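PDB 5T8V: putative uncharacterized protein from Chaetomium thermophilum, which probably acts as a cohesin loader that associates with chromatin, represented here by the C-terminal HEAT-repeat part of an SCC2/Nipped-B family protein. Local coordinates for residues S1254-D1259 with Q1274-I1279; Q1366-S1371 with R1444-L1449; L1374-E1379 with N1430-L1435. One frame throughout, in Å; residues are numbered along the deposited sequence.

Interaction 1: S1254-D1259 with Q1274-I1279; sequences SQIDFD and QYSRFI
Ile1256 and Ile1279 form the close-packed half of this contact, their side chains running alongside each other, antiparallel, with Ile1256 CG1 3.4 Å from Ile1279 CD1. Ile1279 carries CG1 between its backbone N and carbonyl carbon (chi1 63°), which sends CD1 into the loop, where Ile1279 CD1 also meets Gln1255 CB at 3.8 Å. The other branch of Ile1256, CG2, rests against Ser1276 OG at 3.6 Å; that hydroxyl is hydrogen-bonded within its own helix to His1272 O. The more open side, at the partly exposed Gln1255, is polar. Gln1255 receives a hydrogen bond at OE1 from Tyr1275 OH (2.8 Å), the donor tilted 25° from the carbonyl plane. The amide reaches the edge of the phenol with the two planes 76° apart, and OE1 has a second, weak partner in Gln1205 NE2. The loop that follows helix 1243-1254 is thus packed back on helix 1271-1284. Asp1257, turned from that helix, bonds to Thr1308 on helix 1291-1319. Tyr1275 packs on helix 1200-1213, while helix 1364-1387 meets Ile1256 and Phe1258, and helix 1291-1319 also borders Phe1258, in an all-helical surrounding.

Interaction 2: Q1366-S1371 with R1444-L1449; sequences QLTAAS and RACKDL
Helix segments 1366-1371 and 1444-1449 approach to 8.6 Å between their axes and cross at 51°, with Thr1368 and Cys1446 the nearest pair of CA atoms. Small side chains fill the crossing. Cys1446 SG, set beside its own backbone N and anti to the carbonyl carbon (chi1 -60°), projects between Leu1367 and Thr1368 and lies in van der Waals contact with Thr1368 OG1 at 3.5 Å. The threonine hydroxyl pairs with Leu1364 O of its own helix and Met1442 O of the other. The methyl branch of Thr1368, CG2, meets Ala1445 CB at 4.0 Å. One turn further on, Ser1371 faces the second helix, its OG lying 3.7 Å from both Cys1446 CA and Leu1449 CB. Ser1371 OG folds back on its own helix and donates to Leu1367 O at 2.8 Å; Ser1371 N reaches that carbonyl from the opposite face of its plane. With an alanine here, Leu1367 O would probably lose its hydroxyl donor and a gap would be likely to open beside Cys1446 CA and Leu1449 CB. The two segments thus meet by van der Waals contact, and their buried hydroxyls are satisfied by main-chain carbonyls, one of them, Met1442 O, across the helix interface.

Interaction 3: L1374-E1379 with N1430-L1435; sequences LLAIWE and NIMGAL
Ile1431, at the C-terminal end of helix 1422-1431, makes most of this contact, laying both of its branches along helix 1364-1387. Ile1431 CG2 packs 3.9 Å from Leu1375 CB. With CG1 anti to its carbonyl carbon (chi1 -60°), the longer branch extends one turn along, so that Ile1431 CD1 comes to 3.9 Å from Leu1375 O and 4.1 Å from Glu1379 CB. The glutamate takes part through this aliphatic carbon. Met1432 is the first residue to leave helical geometry. Its side chain bends at chi2 (-70°), and its terminal methyl, Met1432 CE, meets Ala1376 CB at 3.6 Å. Ile1431 and Met1432 therefore approach neighbouring positions of the first helix. The bond from Gly1433 N to Asn1430 O, 3.0 Å, ends the helix, and the type I beta turn that starts at Ile1431 is closed by a weak bond from Ala1434 N to Ile1431 O. The side-chain contacts are apolar, with one methyl near a main-chain carbonyl oxygen, and the contact is only partly buried. Among its neighbours, helix 1439-1452 packs on Leu1374, Leu1375 and Trp1378, helix 1271-1284 meets Ala1376 and Met1432, and helix 1291-1319 lies against Ile1377 and Trp1378.

Overall arrangement
Helix 1364-1387 ties the three contacts together: interactions 2 and 3 use successive parts of it, their centres about 9 Å apart, and interaction 1 packs against it through Ile1256 and Phe1258. Interaction 1 lies about 15 Å from interaction 2 and 12 Å from interaction 3, centre to centre. Along the chain it closes first; interaction 3 is then nested inside the loop closed by interaction 2, because helices 1422-1431 and 1439-1452 follow one another and both return to the same helix. Direct contacts, such as Phe1258 with Leu1374 and Asp1448 with Leu1375, join the three into one packed region of helices and a connecting loop near the C-terminal end of this elongated protein.

Interaction 1: S1254-D1259 with Q1274-I1279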
# COMPACT_ATOMS: atom_id res chain seq x y z
N SER A 1254 22.43 -36.48 -20.35
CA SER A 1254 23.22 -37.66 -20.68
C SER A 1254 22.97 -38.79 -19.68
O SER A 1254 23.11 -39.96 -20.03
CB SER A 1254 24.71 -37.31 -20.72
OG SER A 1254 24.98 -36.39 -21.76
N GLN A 1255 22.59 -38.45 -18.45
CA GLN A 1255 22.27 -39.47 -17.46
C GLN A 1255 20.94 -40.16 -17.75
O GLN A 1255 20.62 -41.15 -17.08
CB GLN A 1255 22.24 -38.86 -16.06
CG GLN A 1255 23.62 -38.63 -15.46
CD GLN A 1255 24.18 -39.87 -14.78
OE1 GLN A 1255 23.51 -40.50 -13.96
NE2 GLN A 1255 25.41 -40.23 -15.12
N ILE A 1256 20.17 -39.67 -18.72
CA ILE A 1256 18.90 -40.29 -19.06
C ILE A 1256 19.03 -41.32 -20.18
O ILE A 1256 18.13 -42.15 -20.35
CB ILE A 1256 17.86 -39.22 -19.44
CG1 ILE A 1256 17.81 -38.12 -18.38
CG2 ILE A 1256 16.47 -39.85 -19.56
CD1 ILE A 1256 16.98 -36.92 -18.76
N ASP A 1257 20.12 -41.28 -20.94
CA ASP A 1257 20.35 -42.26 -22.00
C ASP A 1257 20.26 -43.66 -21.43
O ASP A 1257 20.38 -43.85 -20.22
CB ASP A 1257 21.71 -42.03 -22.67
CG ASP A 1257 21.70 -42.37 -24.14
OD1 ASP A 1257 20.80 -43.11 -24.58
OD2 ASP A 1257 22.61 -41.90 -24.86
N PHE A 1258 20.04 -44.66 -22.29
CA PHE A 1258 19.80 -46.01 -21.81
C PHE A 1258 20.23 -47.03 -22.85
O PHE A 1258 20.40 -46.71 -24.03
CB PHE A 1258 18.32 -46.22 -21.45
CG PHE A 1258 17.38 -45.84 -22.56
CD1 PHE A 1258 16.96 -44.53 -22.71
CD2 PHE A 1258 16.91 -46.80 -23.45
CE1 PHE A 1258 16.09 -44.18 -23.73
CE2 PHE A 1258 16.05 -46.45 -24.46
CZ PHE A 1258 15.64 -45.14 -24.60
N ASP A 1259 20.41 -48.26 -22.39
CA ASP A 1259 20.75 -49.40 -23.24
C ASP A 1259 19.82 -50.54 -22.86
O ASP A 1259 19.95 -51.12 -21.78
CB ASP A 1259 22.21 -49.80 -23.07
CG ASP A 1259 22.76 -50.52 -24.29
OD1 ASP A 1259 21.97 -51.10 -25.05
OD2 ASP A 1259 24.00 -50.50 -24.48
N GLN A 1274 12.52 -44.69 -12.95
CA GLN A 1274 12.32 -43.86 -11.76
C GLN A 1274 13.36 -42.75 -11.70
O GLN A 1274 13.03 -41.59 -11.42
CB GLN A 1274 12.37 -44.73 -10.51
CG GLN A 1274 12.00 -44.01 -9.22
CD GLN A 1274 10.55 -43.58 -9.18
OE1 GLN A 1274 9.65 -44.41 -9.14
NE2 GLN A 1274 10.32 -42.27 -9.18
N TYR A 1275 14.62 -43.09 -11.96
CA TYR A 1275 15.69 -42.10 -11.96
C TYR A 1275 15.48 -41.07 -13.08
O TYR A 1275 15.54 -39.85 -12.84
CB TYR A 1275 17.04 -42.82 -12.11
CG TYR A 1275 18.25 -41.92 -12.13
CD1 TYR A 1275 18.44 -40.94 -11.17
CD2 TYR A 1275 19.24 -42.09 -13.10
CE1 TYR A 1275 19.56 -40.13 -11.19
CE2 TYR A 1275 20.36 -41.29 -13.12
CZ TYR A 1275 20.52 -40.31 -12.16
OH TYR A 1275 21.64 -39.51 -12.18
N SER A 1276 15.23 -41.55 -14.30
CA SER A 1276 14.98 -40.65 -15.42
C SER A 1276 13.86 -39.67 -15.10
O SER A 1276 14.00 -38.46 -15.29
CB SER A 1276 14.65 -41.46 -16.67
OG SER A 1276 15.74 -42.29 -17.05
N ARG A 1277 12.73 -40.19 -14.62
CA ARG A 1277 11.64 -39.31 -14.19
C ARG A 1277 12.14 -38.30 -13.17
O ARG A 1277 11.84 -37.10 -13.27
CB ARG A 1277 10.50 -40.15 -13.60
CG ARG A 1277 9.33 -39.31 -13.11
CD ARG A 1277 8.26 -40.17 -12.47
NE ARG A 1277 7.00 -39.44 -12.32
CZ ARG A 1277 5.86 -39.98 -11.91
NH1 ARG A 1277 5.81 -41.27 -11.59
NH2 ARG A 1277 4.77 -39.23 -11.82
N PHE A 1278 12.90 -38.76 -12.18
CA PHE A 1278 13.40 -37.87 -11.14
C PHE A 1278 14.15 -36.69 -11.74
O PHE A 1278 13.99 -35.55 -11.29
CB PHE A 1278 14.29 -38.62 -10.16
CG PHE A 1278 15.05 -37.72 -9.23
CD1 PHE A 1278 14.42 -37.13 -8.14
CD2 PHE A 1278 16.39 -37.45 -9.44
CE1 PHE A 1278 15.12 -36.29 -7.29
CE2 PHE A 1278 17.09 -36.62 -8.59
CZ PHE A 1278 16.46 -36.04 -7.51
N ILE A 1279 14.98 -36.93 -12.76
CA ILE A 1279 15.84 -35.87 -13.28
C ILE A 1279 15.26 -35.15 -14.49
O ILE A 1279 15.87 -34.19 -14.97
CB ILE A 1279 17.26 -36.39 -13.60
CG1 ILE A 1279 17.24 -37.45 -14.70
CG2 ILE A 1279 17.91 -36.94 -12.34
CD1 ILE A 1279 18.64 -37.88 -15.13

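Interaction 2: Q1366-S1371 with R1444-L1449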
# COMPACT_ATOMS: atom_id res chain seq x y z
N GLN A 1366 9.48 -54.04 -21.61
CA GLN A 1366 10.81 -53.47 -21.82
C GLN A 1366 10.73 -52.25 -22.74
O GLN A 1366 11.35 -51.22 -22.46
CB GLN A 1366 11.74 -54.53 -22.40
CG GLN A 1366 13.21 -54.17 -22.36
CD GLN A 1366 14.10 -55.31 -22.82
OE1 GLN A 1366 13.78 -56.01 -23.78
NE2 GLN A 1366 15.21 -55.52 -22.12
N LEU A 1367 9.98 -52.36 -23.83
CA LEU A 1367 9.88 -51.26 -24.79
C LEU A 1367 8.89 -50.20 -24.36
O LEU A 1367 9.01 -49.04 -24.78
CB LEU A 1367 9.50 -51.80 -26.17
CG LEU A 1367 10.48 -52.83 -26.74
CD1 LEU A 1367 9.96 -53.37 -28.06
CD2 LEU A 1367 11.87 -52.24 -26.91
N THR A 1368 7.90 -50.55 -23.54
CA THR A 1368 7.08 -49.54 -22.90
C THR A 1368 7.92 -48.73 -21.92
O THR A 1368 7.88 -47.49 -21.92
CB THR A 1368 5.90 -50.19 -22.19
OG1 THR A 1368 5.13 -50.96 -23.13
CG2 THR A 1368 5.00 -49.14 -21.53
N ALA A 1369 8.69 -49.42 -21.08
CA ALA A 1369 9.67 -48.75 -20.22
C ALA A 1369 10.55 -47.81 -21.03
O ALA A 1369 10.71 -46.64 -20.69
CB ALA A 1369 10.53 -49.79 -19.51
N ALA A 1370 11.13 -48.32 -22.12
CA ALA A 1370 11.93 -47.48 -23.00
C ALA A 1370 11.15 -46.24 -23.41
O ALA A 1370 11.58 -45.10 -23.19
CB ALA A 1370 12.36 -48.28 -24.23
N SER A 1371 9.96 -46.44 -24.00
CA SER A 1371 9.18 -45.33 -24.55
C SER A 1371 8.92 -44.26 -23.51
O SER A 1371 9.24 -43.08 -23.71
CB SER A 1371 7.87 -45.86 -25.12
OG SER A 1371 8.09 -46.81 -26.15
N ARG A 1444 -0.30 -48.31 -26.07
CA ARG A 1444 -0.49 -46.94 -26.53
C ARG A 1444 0.75 -46.09 -26.27
O ARG A 1444 0.97 -45.10 -26.97
CB ARG A 1444 -1.71 -46.30 -25.86
CG ARG A 1444 -1.75 -44.78 -26.03
CD ARG A 1444 -3.10 -44.17 -25.71
NE ARG A 1444 -3.51 -44.43 -24.34
CZ ARG A 1444 -4.42 -43.70 -23.68
NH1 ARG A 1444 -4.73 -44.01 -22.43
NH2 ARG A 1444 -5.01 -42.67 -24.27
N ALA A 1445 1.55 -46.45 -25.26
CA ALA A 1445 2.81 -45.75 -25.05
C ALA A 1445 3.76 -45.99 -26.22
O ALA A 1445 4.26 -45.04 -26.83
CB ALA A 1445 3.44 -46.20 -23.73
N CYS A 1446 4.01 -47.26 -26.54
CA CYS A 1446 4.86 -47.58 -27.69
C CYS A 1446 4.33 -46.92 -28.96
O CYS A 1446 5.11 -46.43 -29.78
CB CYS A 1446 4.95 -49.09 -27.86
SG CYS A 1446 5.66 -49.96 -26.45
N LYS A 1447 3.01 -46.92 -29.14
CA LYS A 1447 2.42 -46.28 -30.31
C LYS A 1447 2.73 -44.79 -30.34
O LYS A 1447 3.24 -44.26 -31.33
CB LYS A 1447 0.91 -46.52 -30.32
CG LYS A 1447 0.20 -46.01 -31.56
CD LYS A 1447 -1.27 -45.74 -31.27
CE LYS A 1447 -2.02 -45.32 -32.52
NZ LYS A 1447 -3.41 -44.90 -32.21
N ASP A 1448 2.40 -44.09 -29.25
CA ASP A 1448 2.68 -42.66 -29.16
C ASP A 1448 4.15 -42.36 -29.37
O ASP A 1448 4.51 -41.25 -29.80
CB ASP A 1448 2.22 -42.11 -27.81
CG ASP A 1448 0.71 -42.15 -27.65
OD1 ASP A 1448 -0.01 -42.05 -28.67
OD2 ASP A 1448 0.24 -42.28 -26.50
N LEU A 1449 5.03 -43.32 -29.08
CA LEU A 1449 6.45 -43.11 -29.33
C LEU A 1449 6.78 -43.31 -30.81
O LEU A 1449 7.58 -42.56 -31.38
CB LEU A 1449 7.28 -44.06 -28.46
CG LEU A 1449 8.81 -43.93 -28.48
CD1 LEU A 1449 9.42 -44.81 -29.56
CD2 LEU A 1449 9.27 -42.48 -28.64

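Interaction 3: L1374-E1379 with N1430-L1435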
# COMPACT_ATOMS: atom_id res chain seq x y z
N LEU A 1374 11.30 -41.51 -23.22
CA LEU A 1374 11.37 -40.55 -24.32
C LEU A 1374 10.14 -39.65 -24.36
O LEU A 1374 10.26 -38.44 -24.57
CB LEU A 1374 11.52 -41.29 -25.65
CG LEU A 1374 12.81 -42.09 -25.82
CD1 LEU A 1374 12.52 -43.56 -25.65
CD2 LEU A 1374 13.44 -41.82 -27.17
N LEU A 1375 8.94 -40.22 -24.16
CA LEU A 1375 7.74 -39.40 -24.15
C LEU A 1375 7.79 -38.36 -23.05
O LEU A 1375 7.33 -37.22 -23.23
CB LEU A 1375 6.49 -40.28 -24.00
CG LEU A 1375 6.09 -41.09 -25.24
CD1 LEU A 1375 6.39 -42.55 -25.04
CD2 LEU A 1375 4.62 -40.89 -25.56
N ALA A 1376 8.34 -38.72 -21.89
CA ALA A 1376 8.48 -37.75 -20.80
C ALA A 1376 9.48 -36.66 -21.17
O ALA A 1376 9.22 -35.47 -20.99
CB ALA A 1376 8.91 -38.47 -19.52
N ILE A 1377 10.65 -37.06 -21.70
CA ILE A 1377 11.64 -36.09 -22.15
C ILE A 1377 11.00 -35.08 -23.09
O ILE A 1377 11.10 -33.87 -22.89
CB ILE A 1377 12.83 -36.80 -22.82
CG1 ILE A 1377 13.59 -37.67 -21.81
CG2 ILE A 1377 13.79 -35.78 -23.44
CD1 ILE A 1377 14.59 -38.61 -22.45
N TRP A 1378 10.34 -35.57 -24.14
CA TRP A 1378 9.75 -34.67 -25.12
C TRP A 1378 8.63 -33.84 -24.50
O TRP A 1378 8.44 -32.68 -24.89
CB TRP A 1378 9.21 -35.46 -26.31
CG TRP A 1378 8.72 -34.58 -27.41
CD1 TRP A 1378 7.44 -34.19 -27.65
CD2 TRP A 1378 9.52 -33.96 -28.43
NE1 TRP A 1378 7.39 -33.37 -28.75
CE2 TRP A 1378 8.65 -33.21 -29.25
CE3 TRP A 1378 10.89 -33.97 -28.72
CZ2 TRP A 1378 9.11 -32.48 -30.34
CZ3 TRP A 1378 11.34 -33.24 -29.81
CH2 TRP A 1378 10.45 -32.51 -30.61
N GLU A 1379 7.88 -34.40 -23.55
CA GLU A 1379 6.86 -33.62 -22.86
C GLU A 1379 7.47 -32.41 -22.18
O GLU A 1379 7.05 -31.27 -22.40
CB GLU A 1379 6.13 -34.51 -21.85
CG GLU A 1379 4.99 -33.81 -21.11
CD GLU A 1379 3.87 -33.38 -22.03
OE1 GLU A 1379 3.76 -33.94 -23.14
OE2 GLU A 1379 3.09 -32.47 -21.65
N ASN A 1430 0.80 -39.23 -15.96
CA ASN A 1430 0.06 -40.08 -16.88
C ASN A 1430 1.00 -40.97 -17.69
O ASN A 1430 0.81 -42.19 -17.76
CB ASN A 1430 -0.79 -39.22 -17.82
CG ASN A 1430 -1.79 -38.35 -17.07
OD1 ASN A 1430 -1.75 -38.27 -15.84
ND2 ASN A 1430 -2.68 -37.70 -17.81
N ILE A 1431 2.02 -40.37 -18.30
CA ILE A 1431 3.01 -41.14 -19.04
C ILE A 1431 3.64 -42.19 -18.13
O ILE A 1431 3.86 -43.34 -18.54
CB ILE A 1431 4.07 -40.21 -19.65
CG1 ILE A 1431 3.42 -39.21 -20.62
CG2 ILE A 1431 5.14 -41.01 -20.39
CD1 ILE A 1431 4.26 -37.99 -20.89
N MET A 1432 3.94 -41.81 -16.89
CA MET A 1432 4.60 -42.69 -15.93
C MET A 1432 3.64 -43.68 -15.28
O MET A 1432 4.04 -44.35 -14.32
CB MET A 1432 5.30 -41.85 -14.86
CG MET A 1432 6.44 -41.00 -15.41
SD MET A 1432 7.86 -41.99 -15.92
CE MET A 1432 8.86 -40.75 -16.73
N GLY A 1433 2.41 -43.78 -15.76
CA GLY A 1433 1.49 -44.81 -15.32
C GLY A 1433 1.26 -45.92 -16.33
O GLY A 1433 0.35 -46.73 -16.12
N ALA A 1434 2.05 -45.99 -17.40
CA ALA A 1434 1.79 -46.97 -18.45
C ALA A 1434 2.04 -48.39 -17.96
O ALA A 1434 1.22 -49.29 -18.17
CB ALA A 1434 2.64 -46.66 -19.68
N LEU A 1435 3.18 -48.62 -17.31
CA LEU A 1435 3.54 -49.96 -16.85
C LEU A 1435 2.79 -50.40 -15.61
O LEU A 1435 3.17 -51.40 -14.99
CB LEU A 1435 5.05 -50.04 -16.59
CG LEU A 1435 5.94 -49.99 -17.83
CD1 LEU A 1435 7.39 -50.21 -17.45
CD2 LEU A 1435 5.52 -51.01 -18.85